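CRISPR-associated endonuclease Cas1 (Thermotoga maritima, PDB 4XTK) probably acts as a metal-dependent double-stranded DNA endonuclease in the CRISPR adaptive immune system, working as a homodimer that joins a Cas2 dimer. Local coordinates at residues 193-196 / 197-200; 206-209 / 210-213; 224-227 / 228-231; 275-278 / 279-283. One frame throughout, in Å; residues are numbered along the deposited sequence.

Contact 1 (193-196 / 197-200)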
# COMPACT_ATOMS: atom_id res chain seq x y z
N ILE E 193 9.16 -19.69 -22.63
CA ILE E 193 9.30 -18.24 -22.66
C ILE E 193 8.20 -17.59 -21.81
O ILE E 193 8.47 -16.70 -21.00
CB ILE E 193 9.24 -17.68 -24.09
CG1 ILE E 193 10.35 -18.31 -24.95
CG2 ILE E 193 9.37 -16.16 -24.08
CD1 ILE E 193 11.74 -18.03 -24.44
N SER E 194 6.96 -18.05 -21.98
CA SER E 194 5.85 -17.54 -21.19
C SER E 194 6.08 -17.77 -19.71
O SER E 194 5.87 -16.86 -18.90
CB SER E 194 4.54 -18.19 -21.61
OG SER E 194 4.14 -17.74 -22.89
N PHE E 195 6.54 -18.96 -19.37
CA PHE E 195 6.79 -19.30 -17.97
C PHE E 195 7.91 -18.43 -17.39
O PHE E 195 7.76 -17.86 -16.31
CB PHE E 195 7.13 -20.78 -17.82
CG PHE E 195 7.31 -21.20 -16.40
CD1 PHE E 195 6.22 -21.33 -15.56
CD2 PHE E 195 8.58 -21.45 -15.89
CE1 PHE E 195 6.38 -21.72 -14.23
CE2 PHE E 195 8.75 -21.84 -14.57
CZ PHE E 195 7.65 -21.97 -13.74
N GLY E 196 9.02 -18.34 -18.11
CA GLY E 196 10.15 -17.52 -17.70
C GLY E 196 9.76 -16.06 -17.54
O GLY E 196 10.12 -15.42 -16.54
N ASN E 197 9.02 -15.53 -18.51
CA ASN E 197 8.56 -14.15 -18.45
C ASN E 197 7.72 -13.88 -17.21
O ASN E 197 7.92 -12.88 -16.53
CB ASN E 197 7.76 -13.79 -19.69
CG ASN E 197 8.65 -13.45 -20.86
OD1 ASN E 197 9.87 -13.44 -20.73
ND2 ASN E 197 8.04 -13.18 -22.01
N SER E 198 6.80 -14.79 -16.92
CA SER E 198 5.95 -14.66 -15.74
C SER E 198 6.81 -14.58 -14.47
O SER E 198 6.56 -13.74 -13.60
CB SER E 198 4.96 -15.81 -15.64
OG SER E 198 5.57 -16.96 -15.09
N LEU E 199 7.83 -15.43 -14.38
CA LEU E 199 8.74 -15.40 -13.24
C LEU E 199 9.44 -14.05 -13.13
O LEU E 199 9.56 -13.49 -12.04
CB LEU E 199 9.78 -16.52 -13.34
CG LEU E 199 9.26 -17.94 -13.16
CD1 LEU E 199 10.40 -18.96 -13.21
CD2 LEU E 199 8.47 -18.05 -11.86
N LEU E 200 9.88 -13.53 -14.27
CA LEU E 200 10.58 -12.24 -14.31
C LEU E 200 9.65 -11.12 -13.85
O LEU E 200 10.03 -10.31 -13.00
CB LEU E 200 11.13 -11.97 -15.72
CG LEU E 200 11.93 -10.68 -15.94
CD1 LEU E 200 12.98 -10.50 -14.86
CD2 LEU E 200 12.61 -10.71 -17.29
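Phe195 O is gripped by two donors of the following turn, the hydroxyl Ser198 OG at 2.7 Å and the amide Leu199 N at 3.1 Å. The hydroxyl reaches back because it stands between the backbone N and the carbonyl carbon of its own residue (chi1 81°), which lets OG reach the carbonyl three residues earlier. Leu199 N gives the regular helical i to i+4 bond, and the serine adds an i to i+3 bond to the same oxygen. The Phe195 ring, with CG anti to the backbone N (chi1 -176°), runs along the helix so that CE2 meets Leu199, 3.6 Å from its CD1, while Leu199 CG sits 4.2 Å above the ring plane, near the rim of one face. All of this belongs to helix 188-208 of the helical part of Cas1, and the Phe195 and Leu199 side chains meet helix 272-287, where the Phe278 ring stands steeply against that of Phe195. Ile193 and Asn197 lie side by side, CG2 of the isoleucine 3.9 Å from ND2 of Asn197. This pair faces helix 230-252, Ile193 at Phe247 and Asn197 at Lys239 and Val243. The Asn197 side chain is about 7 Å from that of Glu236, a manganese ligand by similarity. Ser194 OG is hydrogen-bonded to Arg180 and to the carbonyl of Asn190.

Contact 2 (206-209 / 210-213)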
# COMPACT_ATOMS: atom_id res chain seq x y z
N SER E 206 8.24 -7.71 -7.02
CA SER E 206 8.61 -7.77 -5.62
C SER E 206 9.71 -6.75 -5.32
O SER E 206 9.76 -6.18 -4.24
CB SER E 206 9.04 -9.19 -5.22
OG SER E 206 10.26 -9.56 -5.83
N LEU E 207 10.58 -6.51 -6.30
CA LEU E 207 11.66 -5.55 -6.12
C LEU E 207 11.13 -4.11 -6.11
O LEU E 207 11.67 -3.26 -5.40
CB LEU E 207 12.73 -5.72 -7.20
CG LEU E 207 13.59 -6.99 -7.04
CD1 LEU E 207 14.66 -7.07 -8.11
CD2 LEU E 207 14.22 -7.09 -5.64
N ILE E 208 10.08 -3.85 -6.88
CA ILE E 208 9.45 -2.54 -6.89
C ILE E 208 8.84 -2.25 -5.51
O ILE E 208 8.95 -1.14 -4.99
CB ILE E 208 8.37 -2.43 -7.99
CG1 ILE E 208 9.01 -2.44 -9.38
CG2 ILE E 208 7.57 -1.14 -7.82
CD1 ILE E 208 8.00 -2.47 -10.54
N TYR E 209 8.23 -3.27 -4.91
CA TYR E 209 7.67 -3.13 -3.57
C TYR E 209 8.74 -2.82 -2.53
O TYR E 209 8.43 -2.41 -1.42
CB TYR E 209 6.93 -4.41 -3.16
CG TYR E 209 5.51 -4.53 -3.68
CD1 TYR E 209 4.63 -3.47 -3.60
CD2 TYR E 209 5.06 -5.73 -4.23
CE1 TYR E 209 3.33 -3.59 -4.06
CE2 TYR E 209 3.76 -5.86 -4.70
CZ TYR E 209 2.90 -4.79 -4.61
OH TYR E 209 1.61 -4.92 -5.07
N GLN E 210 10.00 -3.02 -2.89
CA GLN E 210 11.10 -2.69 -1.99
C GLN E 210 11.61 -1.28 -2.28
O GLN E 210 12.62 -0.86 -1.73
CB GLN E 210 12.24 -3.70 -2.11
CG GLN E 210 11.80 -5.14 -1.86
CD GLN E 210 12.93 -6.15 -1.99
OE1 GLN E 210 14.09 -5.78 -2.17
NE2 GLN E 210 12.59 -7.43 -1.93
N THR E 211 10.92 -0.58 -3.18
CA THR E 211 11.27 0.81 -3.52
C THR E 211 10.17 1.81 -3.15
O THR E 211 9.20 1.46 -2.48
CB THR E 211 11.55 1.00 -5.02
OG1 THR E 211 10.32 0.92 -5.76
CG2 THR E 211 12.55 -0.03 -5.53
N HIS E 212 10.37 3.05 -3.57
CA HIS E 212 9.40 4.11 -3.36
C HIS E 212 8.46 4.24 -4.55
O HIS E 212 7.62 5.15 -4.60
CB HIS E 212 10.11 5.45 -3.12
CG HIS E 212 10.92 5.48 -1.86
ND1 HIS E 212 12.13 6.13 -1.78
CD2 HIS E 212 10.70 4.95 -0.64
CE1 HIS E 212 12.63 6.00 -0.56
NE2 HIS E 212 11.78 5.28 0.15
N LEU E 213 8.62 3.35 -5.53
CA LEU E 213 7.78 3.34 -6.73
C LEU E 213 6.47 2.59 -6.49
O LEU E 213 6.42 1.67 -5.68
CB LEU E 213 8.52 2.71 -7.90
CG LEU E 213 9.74 3.47 -8.44
CD1 LEU E 213 10.71 2.51 -9.13
CD2 LEU E 213 9.29 4.56 -9.40
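From Ile208 to Thr211 the chain makes a type I beta turn as helix 188-208 gives way to loop, with Thr211 N bound to Ile208 O at 2.7 Å and Gln210 N to Leu207 O at 3.0 Å. Thr211 OG1 reaches the same Ile208 O at 2.6 Å, in the carbonyl plane and on a lone pair, so the oxygen is held twice by one residue. OG1 stands between its backbone N and carbonyl carbon (chi1 72°), which lets it reach back to Ile208 O, and it also accepts from Leu213 N at 3.0 Å, which makes an ST turn that bends the chain after the helix. Thus OG1 works as donor to the residue three back and as acceptor from the residue two ahead, while Thr211 CG2 rests 3.4 Å from Leu207 O. Gln210, its chain extended beyond CG, runs back along the last helical turn: CG lies 3.3 Å from Ser206 O, and the amide end passes Leu207 obliquely, OE1 3.7 Å from Leu207 CD2. NE2 has a weak hydrogen bond to the carbonyl of Gly75. Across the turn, Ile208 CG2 meets Leu213 CB at 4.0 Å, the two side chains crossing at about a right angle. Leu230 of helix 230-252 touches both of these side chains, and Leu213 also packs on Leu316 of helix 301-316. The Tyr209 ring meets that of Tyr77, and Arg84 of the second subunit packs on Tyr209.

Contact 3 (224-227 / 228-231)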
# COMPACT_ATOMS: atom_id res chain seq x y z
N ASN E 224 -3.86 0.99 -17.29
CA ASN E 224 -5.24 0.64 -17.56
C ASN E 224 -5.67 -0.27 -16.42
O ASN E 224 -5.05 -0.24 -15.36
CB ASN E 224 -5.43 -0.03 -18.93
CG ASN E 224 -4.54 -1.23 -19.14
OD1 ASN E 224 -4.02 -1.81 -18.19
ND2 ASN E 224 -4.36 -1.62 -20.39
N PHE E 225 -6.75 -1.01 -16.59
CA PHE E 225 -7.34 -1.74 -15.47
C PHE E 225 -6.59 -3.02 -15.13
O PHE E 225 -7.00 -3.79 -14.26
CB PHE E 225 -8.81 -2.02 -15.76
CG PHE E 225 -9.67 -0.82 -15.57
CD1 PHE E 225 -9.70 0.18 -16.52
CD2 PHE E 225 -10.40 -0.66 -14.40
CE1 PHE E 225 -10.48 1.30 -16.34
CE2 PHE E 225 -11.18 0.46 -14.21
CZ PHE E 225 -11.21 1.44 -15.18
N ARG E 226 -5.49 -3.24 -15.84
CA ARG E 226 -4.52 -4.26 -15.50
C ARG E 226 -3.95 -4.01 -14.09
O ARG E 226 -3.82 -2.85 -13.67
CB ARG E 226 -3.42 -4.27 -16.56
CG ARG E 226 -2.15 -4.96 -16.21
CD ARG E 226 -1.01 -4.38 -17.03
NE ARG E 226 -1.26 -4.41 -18.47
CZ ARG E 226 -0.91 -3.45 -19.30
NH1 ARG E 226 -0.30 -2.36 -18.85
NH2 ARG E 226 -1.16 -3.57 -20.60
N ARG E 227 -3.64 -5.07 -13.37
CA ARG E 227 -3.19 -4.93 -11.98
C ARG E 227 -1.84 -4.21 -11.86
O ARG E 227 -1.71 -3.28 -11.05
CB ARG E 227 -3.11 -6.29 -11.29
CG ARG E 227 -4.44 -7.03 -11.23
CD ARG E 227 -4.37 -8.29 -10.37
NE ARG E 227 -3.05 -8.94 -10.44
CZ ARG E 227 -2.63 -9.68 -11.46
NH1 ARG E 227 -3.41 -9.88 -12.52
NH2 ARG E 227 -1.42 -10.23 -11.43
N PHE E 228 -0.85 -4.62 -12.64
CA PHE E 228 0.48 -4.03 -12.56
C PHE E 228 1.06 -3.79 -13.94
O PHE E 228 0.94 -4.63 -14.82
CB PHE E 228 1.43 -4.92 -11.74
CG PHE E 228 0.89 -5.31 -10.38
CD1 PHE E 228 0.82 -4.37 -9.35
CD2 PHE E 228 0.45 -6.60 -10.14
CE1 PHE E 228 0.32 -4.72 -8.10
CE2 PHE E 228 -0.05 -6.95 -8.89
CZ PHE E 228 -0.11 -6.01 -7.87
N SER E 229 1.71 -2.64 -14.12
CA SER E 229 2.20 -2.16 -15.41
C SER E 229 3.71 -1.93 -15.37
O SER E 229 4.45 -2.40 -16.25
CB SER E 229 1.49 -0.87 -15.83
OG SER E 229 0.15 -1.13 -16.23
N LEU E 230 4.14 -1.11 -14.42
CA LEU E 230 5.55 -0.76 -14.25
C LEU E 230 6.49 -1.98 -14.26
O LEU E 230 7.59 -1.91 -14.82
CB LEU E 230 5.74 0.03 -12.96
CG LEU E 230 7.15 0.57 -12.78
CD1 LEU E 230 7.53 1.45 -13.97
CD2 LEU E 230 7.32 1.32 -11.46
N ASN E 231 6.07 -3.09 -13.66
CA ASN E 231 6.92 -4.29 -13.66
C ASN E 231 7.08 -4.84 -15.08
O ASN E 231 8.16 -5.32 -15.44
CB ASN E 231 6.35 -5.37 -12.74
CG ASN E 231 4.98 -5.83 -13.18
OD1 ASN E 231 4.18 -5.02 -13.65
ND2 ASN E 231 4.71 -7.12 -13.04
O HOH W 1 -1.42 -1.50 -14.01
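Arg226 and Ser229 meet through an in-plane guanidinium bond in the loop that leads into helix 230-252, where Ser229 holds the N-cap position without a capping bond from its side chain. NH1 of Arg226 donates to Ser229 OG at 2.9 Å, with the serine oxygen only 10° out of the guanidinium plane. Starting anti to its own amide nitrogen (chi1 163°) and extended at chi2, the arginine lays CG and CD alongside the Phe228 carbonyl, and the bend at chi3 turns the guanidinium to Ser229. Over the centre of the same guanidinium, 3.6 Å above its plane, lies Asn224 OD1, which also accepts from Arg226 N at 3.1 Å to form an Asx turn. The same asparagine oxygen thus meets the backbone N and lies over the guanidinium, whose edge is bonded to Ser229. Arg226 also touches His221, a manganese ligand by similarity. Arg227 and Phe228 cross obliquely: Arg227 CB sits over a face of the Phe228 ring, 4.2 Å from its centroid, as a CH-pi contact, while the guanidinium plane stands nearly perpendicular to the ring, at 89°. Asn88 of the second subunit packs on both residues, placing this loop at the dimer interface. A water joins the loop to the N-cap residue, donating to Arg226 O at 2.8 Å and accepting from Ser229 OG at 2.7 Å.

Contact 4 (275-278 / 279-283)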
# COMPACT_ATOMS: atom_id res chain seq x y z
N LYS E 275 8.84 -27.50 -14.10
CA LYS E 275 8.72 -26.20 -13.46
C LYS E 275 9.83 -26.01 -12.42
O LYS E 275 10.48 -24.97 -12.38
CB LYS E 275 7.34 -26.04 -12.82
CG LYS E 275 6.25 -25.59 -13.79
CD LYS E 275 4.94 -25.35 -13.06
CE LYS E 275 3.88 -24.72 -13.97
NZ LYS E 275 3.18 -25.69 -14.86
N SER E 276 10.04 -27.03 -11.59
CA SER E 276 11.03 -26.94 -10.52
C SER E 276 12.42 -26.72 -11.10
O SER E 276 13.15 -25.83 -10.66
CB SER E 276 11.01 -28.18 -9.64
OG SER E 276 11.32 -29.34 -10.38
N LEU E 277 12.79 -27.52 -12.10
CA LEU E 277 14.08 -27.37 -12.75
C LEU E 277 14.25 -25.96 -13.31
O LEU E 277 15.31 -25.35 -13.18
CB LEU E 277 14.26 -28.40 -13.87
CG LEU E 277 15.65 -28.43 -14.51
CD1 LEU E 277 16.14 -29.86 -14.65
CD2 LEU E 277 15.65 -27.73 -15.86
N PHE E 278 13.19 -25.43 -13.92
CA PHE E 278 13.26 -24.10 -14.49
C PHE E 278 13.41 -23.04 -13.40
O PHE E 278 14.21 -22.11 -13.52
CB PHE E 278 12.03 -23.81 -15.36
CG PHE E 278 12.18 -22.61 -16.23
CD1 PHE E 278 12.01 -21.34 -15.72
CD2 PHE E 278 12.54 -22.74 -17.56
CE1 PHE E 278 12.17 -20.23 -16.51
CE2 PHE E 278 12.70 -21.64 -18.36
CZ PHE E 278 12.52 -20.38 -17.84
N VAL E 279 12.63 -23.19 -12.33
CA VAL E 279 12.61 -22.21 -11.26
C VAL E 279 13.95 -22.14 -10.53
O VAL E 279 14.47 -21.05 -10.27
CB VAL E 279 11.47 -22.52 -10.26
CG1 VAL E 279 11.66 -21.76 -8.96
CG2 VAL E 279 10.12 -22.18 -10.89
N LYS E 280 14.52 -23.30 -10.22
CA LYS E 280 15.84 -23.36 -9.59
C LYS E 280 16.91 -22.70 -10.45
O LYS E 280 17.70 -21.90 -9.96
CB LYS E 280 16.24 -24.81 -9.30
CG LYS E 280 15.46 -25.47 -8.17
CD LYS E 280 15.91 -26.90 -7.96
CE LYS E 280 15.62 -27.39 -6.55
NZ LYS E 280 14.18 -27.74 -6.37
N ASN E 281 16.94 -23.04 -11.74
CA ASN E 281 17.88 -22.43 -12.67
C ASN E 281 17.66 -20.94 -12.80
O ASN E 281 18.61 -20.17 -12.90
CB ASN E 281 17.78 -23.09 -14.04
CG ASN E 281 18.44 -24.44 -14.09
OD1 ASN E 281 19.64 -24.55 -14.35
ND2 ASN E 281 17.67 -25.49 -13.84
N TYR E 282 16.39 -20.55 -12.81
CA TYR E 282 16.01 -19.14 -12.84
C TYR E 282 16.57 -18.42 -11.64
O TYR E 282 17.17 -17.35 -11.77
CB TYR E 282 14.49 -18.98 -12.89
CG TYR E 282 14.02 -17.54 -12.79
CD1 TYR E 282 13.89 -16.74 -13.92
CD2 TYR E 282 13.69 -16.99 -11.55
CE1 TYR E 282 13.46 -15.43 -13.82
CE2 TYR E 282 13.25 -15.67 -11.45
CZ TYR E 282 13.14 -14.90 -12.58
OH TYR E 282 12.71 -13.60 -12.48
N GLU E 283 16.36 -18.99 -10.46
CA GLU E 283 16.78 -18.34 -9.23
C GLU E 283 18.30 -18.30 -9.18
O GLU E 283 18.90 -17.42 -8.55
CB GLU E 283 16.22 -19.06 -8.00
CG GLU E 283 14.81 -18.60 -7.55
CD GLU E 283 14.60 -17.08 -7.54
OE1 GLU E 283 15.58 -16.31 -7.42
OE2 GLU E 283 13.43 -16.65 -7.64
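Leu277 O accepts the helical hydrogen bond of Asn281 N at 3.2 Å. The side-chain ND2 of Asn281 also points at this oxygen, in a contact modelled too short to be taken at its length. With CG anti to the carbonyl carbon (chi1 -76°), the amide lies back over the preceding turn, where ND2 is also 3.6 Å from Leu277 CG. The other carbonyls of this turn are served in the ordinary helical way: Lys275 O accepts from Val279 N at 2.8 Å, Ser276 O from Lys280 N at 2.9 Å, and Phe278 O from Tyr282 N at 2.8 Å. Aliphatic groups lie alongside two of these carbonyls, Val279 CG2 by that of Lys275 and Lys280 CG by that of Ser276. Polar ends that leave the turn find partners elsewhere: Lys275 NZ binds the carbonyl of Leu270, Ser276 OG that of Glu273, and Tyr282 OH the hydroxyl of Thr203. Phe278 and Tyr282, one turn apart, both start anti to their own backbone N (chi1 -166° and 174°), and CD1 of Phe278 lies 4.4 Å from CB of Tyr282. These two aromatic residues bring helix 272-287 against two others: on helix 188-208 both touch Leu199, and on helix 230-252 Phe278 packs on Leu246 and Leu250 and Tyr282 on Val242.

Overall arrangement
Along the chain the contacts come in series, 1 to 4, all within the helical part of the protein. Contacts 1 and 2 share helix 188-208, their centres about 19 Å apart; contact 2 lies where that helix passes into loop, and contact 3 opens helix 230-252 after the intervening loop. Contact 4, on helix 272-287, touches contact 1 directly, their centres about 11 Å apart, with a probable hydrogen bond between Leu199 O and Tyr282 OH at 3.2 Å. Contacts 2 and 3 also touch, through Tyr209 with Phe228 and Ile208 with Leu230, centres about 14 Å apart. Contacts 3 and 4 lie farthest apart, their centres about 25 Å from each other. Contacts 1 and 3 lie near the probable manganese site, whereas 2 and 3 reach the second subunit.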